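PDB 3ZWF: zinc phosphodiesterase ELAC protein 1 from Homo sapiens, which uses two zinc ions to cleave RNA at the 3' end of tRNA precursors and removes 2',3'-cyclic phosphate from cleaved tRNAs during repair. Local coordinates for residues P70-L73 against C74-L78; V95-R98 against D99-R103. All blocks are in the same frame, centred on the assembly; numbering follows the deposited sequence. Where two conformers were deposited one is given.

Interaction 1: residues P70-L73 against C74-L78; sequences PGLL and CTISL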
# COMPACT_ATOMS: atom_id res chain seq x y z
N PRO A 70 -6.63 1.82 0.30
CA PRO A 70 -7.43 0.58 0.35
C PRO A 70 -7.17 -0.23 1.61
O PRO A 70 -8.12 -0.71 2.25
CB PRO A 70 -6.96 -0.17 -0.90
CG PRO A 70 -6.57 0.88 -1.84
CD PRO A 70 -5.91 1.94 -0.98
N GLY A 71 -5.89 -0.36 1.95
CA GLY A 71 -5.49 -1.06 3.16
C GLY A 71 -6.06 -0.45 4.40
O GLY A 71 -6.57 -1.15 5.26
N LEU A 72 -5.97 0.87 4.49
CA LEU A 72 -6.53 1.60 5.62
C LEU A 72 -8.03 1.33 5.80
O LEU A 72 -8.48 1.06 6.91
CB LEU A 72 -6.25 3.08 5.51
CG LEU A 72 -6.80 3.94 6.65
CD1 LEU A 72 -6.19 3.57 8.01
CD2 LEU A 72 -6.57 5.42 6.32
N LEU A 73 -8.80 1.44 4.72
CA LEU A 73 -10.26 1.22 4.80
C LEU A 73 -10.56 -0.20 5.25
O LEU A 73 -11.40 -0.43 6.12
CB LEU A 73 -10.95 1.49 3.46
CG LEU A 73 -10.84 2.96 2.97
CD1 LEU A 73 -11.42 3.14 1.58
CD2 LEU A 73 -11.42 3.98 3.99
N CYS A 74 -9.84 -1.16 4.68
CA CYS A 74 -10.03 -2.58 5.03
C CYS A 74 -9.81 -2.82 6.51
O CYS A 74 -10.58 -3.50 7.18
CB CYS A 74 -9.10 -3.49 4.22
SG CYS A 74 -9.55 -3.66 2.56
N THR A 75 -8.73 -2.26 7.02
CA THR A 75 -8.33 -2.48 8.41
C THR A 75 -9.30 -1.77 9.37
O THR A 75 -9.71 -2.34 10.38
CB THR A 75 -6.81 -2.15 8.58
OG1 THR A 75 -6.06 -3.04 7.73
CG2 THR A 75 -6.37 -2.31 10.01
N ILE A 76 -9.72 -0.55 9.02
CA ILE A 76 -10.77 0.14 9.78
C ILE A 76 -12.03 -0.75 9.88
O ILE A 76 -12.61 -0.93 10.94
CB ILE A 76 -11.16 1.49 9.16
CG1 ILE A 76 -10.05 2.53 9.40
CG2 ILE A 76 -12.49 2.03 9.75
CD1 ILE A 76 -10.21 3.73 8.56
N SER A 77 -12.43 -1.33 8.75
CA SER A 77 -13.60 -2.22 8.73
C SER A 77 -13.38 -3.46 9.61
O SER A 77 -14.22 -3.78 10.46
CB SER A 77 -13.90 -2.64 7.31
OG SER A 77 -15.04 -3.46 7.28
N LEU A 78 -12.26 -4.15 9.39
CA LEU A 78 -11.92 -5.39 10.14
C LEU A 78 -11.95 -5.18 11.64
O LEU A 78 -12.32 -6.07 12.39
CB LEU A 78 -10.51 -5.90 9.77
CG LEU A 78 -10.38 -6.74 8.50
CD1 LEU A 78 -8.91 -6.97 8.14
CD2 LEU A 78 -11.13 -8.07 8.66
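Leu72 and Ile76 meet one turn apart on the helix 69-79, where four successive backbone bonds also tie 70-73 to 74-78. Each amide reaches back four residues. Cys74 N gives its hydrogen to Pro70 O at 3.0 Å. Thr75 N does the same to Gly71 O, also at 3.0 Å. Ile76 N to Leu72 O is the straightest of the set, at 2.9 Å and 169°. Ser77 N to Leu73 O, at 3.0 Å, completes the series. All four carbonyls of 70-73 are therefore used as acceptors.

The side-chain hydroxyls are satisfied by other parts of the chain. Thr75 OG1 is hydrogen-bonded to Gln40 OE1, in the helix 39-45. Ser77 OG is hydrogen-bonded to the backbone amide Val113 N. Cys74 SG stands 3.3 Å from Pro70 O, on the side of its residue next to the backbone N.

The apolar part is small. CD1 of Ile76 lies against Leu72 CG at 3.9 Å and is only slightly farther from Leu72 CD1. Leu72 has CG anti to its own N (chi1 180°). In Ile76, CG1 sits beside the N (chi1 -73°), and the extended second torsion carries CD1 on to Leu72. Ile76 CG1 also passes 3.3 Å from Leu72 O.

Leu72 packs on Leu43, and Leu73 packs on Ile101 of the helix 97-107. Phe67 of the second subunit packs on Pro70 and Cys74, and Tyr12 of that subunit on Thr75.

The chemistry is thus divided: four main-chain bonds satisfy the carbonyls of 70-73 and the amides of 74-77, while the two hydroxyls join this largely buried part of the helix to the helix 39-45 and to the backbone at Val113.

Interaction 2: residues V95-R98 against D99-R103; sequences VGLR and DFIWR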
# COMPACT_ATOMS: atom_id res chain seq x y z
N VAL A 95 -10.59 13.78 -9.05
CA VAL A 95 -11.25 12.90 -10.01
C VAL A 95 -10.38 11.67 -10.30
O VAL A 95 -9.21 11.81 -10.65
CB VAL A 95 -11.58 13.65 -11.34
CG1 VAL A 95 -12.06 12.65 -12.44
CG2 VAL A 95 -12.63 14.68 -11.09
N GLY A 96 -11.00 10.49 -10.20
CA GLY A 96 -10.33 9.21 -10.40
C GLY A 96 -10.27 8.41 -9.13
O GLY A 96 -10.18 7.15 -9.15
N LEU A 97 -10.33 9.10 -8.00
CA LEU A 97 -10.20 8.43 -6.71
C LEU A 97 -11.39 7.51 -6.38
O LEU A 97 -11.22 6.42 -5.84
CB LEU A 97 -9.98 9.45 -5.57
CG LEU A 97 -9.77 8.85 -4.19
CD1 LEU A 97 -8.47 8.04 -4.12
CD2 LEU A 97 -9.69 10.01 -3.11
N ARG A 98 -12.60 7.96 -6.70
CA ARG A 98 -13.77 7.17 -6.35
C ARG A 98 -13.73 5.78 -7.01
O ARG A 98 -13.94 4.76 -6.34
CB ARG A 98 -15.06 7.87 -6.76
CG ARG A 98 -16.33 7.15 -6.29
CD ARG A 98 -17.61 7.83 -6.80
NE ARG A 98 -17.67 9.23 -6.41
CZ ARG A 98 -17.90 10.25 -7.23
NH1 ARG A 98 -18.06 10.08 -8.53
NH2 ARG A 98 -17.98 11.46 -6.72
N ASP A 99 -13.45 5.76 -8.31
CA ASP A 99 -13.42 4.47 -9.06
C ASP A 99 -12.28 3.59 -8.59
O ASP A 99 -12.43 2.37 -8.50
CB ASP A 99 -13.29 4.74 -10.56
CG ASP A 99 -14.57 5.37 -11.16
OD1 ASP A 99 -15.66 5.28 -10.53
OD2 ASP A 99 -14.47 5.95 -12.27
N PHE A 100 -11.15 4.20 -8.24
CA PHE A 100 -10.01 3.47 -7.72
C PHE A 100 -10.41 2.69 -6.48
O PHE A 100 -10.12 1.49 -6.35
CB PHE A 100 -8.83 4.39 -7.39
CG PHE A 100 -7.72 3.68 -6.69
CD1 PHE A 100 -6.92 2.81 -7.38
CD2 PHE A 100 -7.48 3.88 -5.34
CE1 PHE A 100 -5.89 2.11 -6.72
CE2 PHE A 100 -6.43 3.22 -4.68
CZ PHE A 100 -5.64 2.36 -5.38
N ILE A 101 -11.05 3.36 -5.54
CA ILE A 101 -11.46 2.72 -4.28
C ILE A 101 -12.51 1.61 -4.55
O ILE A 101 -12.38 0.48 -4.07
CB ILE A 101 -11.96 3.74 -3.21
CG1 ILE A 101 -10.86 4.74 -2.84
CG2 ILE A 101 -12.43 2.99 -1.98
CD1 ILE A 101 -11.36 6.00 -2.16
N TRP A 102 -13.53 1.93 -5.35
CA TRP A 102 -14.60 0.99 -5.63
C TRP A 102 -14.04 -0.30 -6.25
O TRP A 102 -14.35 -1.42 -5.84
CB TRP A 102 -15.64 1.60 -6.59
CG TRP A 102 -16.63 0.66 -6.99
CD1 TRP A 102 -16.59 -0.19 -8.10
CD2 TRP A 102 -17.82 0.33 -6.28
NE1 TRP A 102 -17.70 -1.00 -8.10
CE2 TRP A 102 -18.47 -0.70 -7.00
CE3 TRP A 102 -18.42 0.81 -5.10
CZ2 TRP A 102 -19.69 -1.24 -6.59
CZ3 TRP A 102 -19.64 0.27 -4.70
CH2 TRP A 102 -20.26 -0.75 -5.44
N ARG A 103 -13.22 -0.11 -7.27
CA ARG A 103 -12.70 -1.26 -8.07
C ARG A 103 -11.78 -2.09 -7.20
O ARG A 103 -11.78 -3.33 -7.26
CB ARG A 103 -11.92 -0.78 -9.29
CG ARG A 103 -12.80 -0.16 -10.40
CD ARG A 103 -12.04 -0.14 -11.73
NE ARG A 103 -12.29 1.10 -12.44
CZ ARG A 103 -13.44 1.45 -13.02
NH1 ARG A 103 -14.49 0.63 -13.00
NH2 ARG A 103 -13.54 2.62 -13.62
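Leu97 and Ile101 touch one turn apart near the start of the helix 97-107. CD1 of Ile101 comes to 3.8 Å from Leu97 CG and lies a little farther from Leu97 CD1. With chi1 -61° the longer branch of Ile101 starts out on the side of its own amide, and its extended continuation brings CD1 to Leu97. The Phe100 ring approaches Leu97 more loosely, with its CD2 4.4 Å from Leu97 CD1.

The backbone fixes this spacing. Phe100 N hydrogen-bonds to Gly96 O at 3.2 Å. Ile101 N hydrogen-bonds to Leu97 O at 3.1 Å. Trp102 N reaches Arg98 O in the same way, at 3.0 Å. Gly96 is the N-cap residue; at its phi of 114° a side chain would press on the carbonyl O of Val95. Glu120 OE2 accepts from both Gly96 N and Arg98 N, so a carboxylate of the strand 116-121 holds the helix start. Arg98 NH2 hydrogen-bonds to Val118 O of the same strand.

Farther out, Ile91 packs against Leu97 and Ile101, and Phe66 meets Phe100 edge-to-face. Leu107 of the second subunit also packs on Phe100.

Strand 89-94, helix 97-107 and strand 116-121 form a beta-alpha-beta unit, a recurrent element of the metallo-beta-lactamase fold.

Interaction 1 comes first along the chain, on the helix 69-79; strand 89-94 then leads to interaction 2, on the helix 97-107. Their centres are 15 Å apart, yet the two helices touch directly. Pro70 CG lies 3.7 Å from Phe100 CE2, and Leu73 CD1 lies 3.7 Å from Ile101 CG2. Interaction 2 also packs against strands 89-94 and 116-121 of the mixed sheet. Both contacts reach the second subunit, so this helix pair contributes to the homodimer interface. Neither supplies a zinc ligand. His65, a ligand of the second zinc ion, has its side chain about 11 Å from that of Pro70 and about 9 Å from that of Leu97.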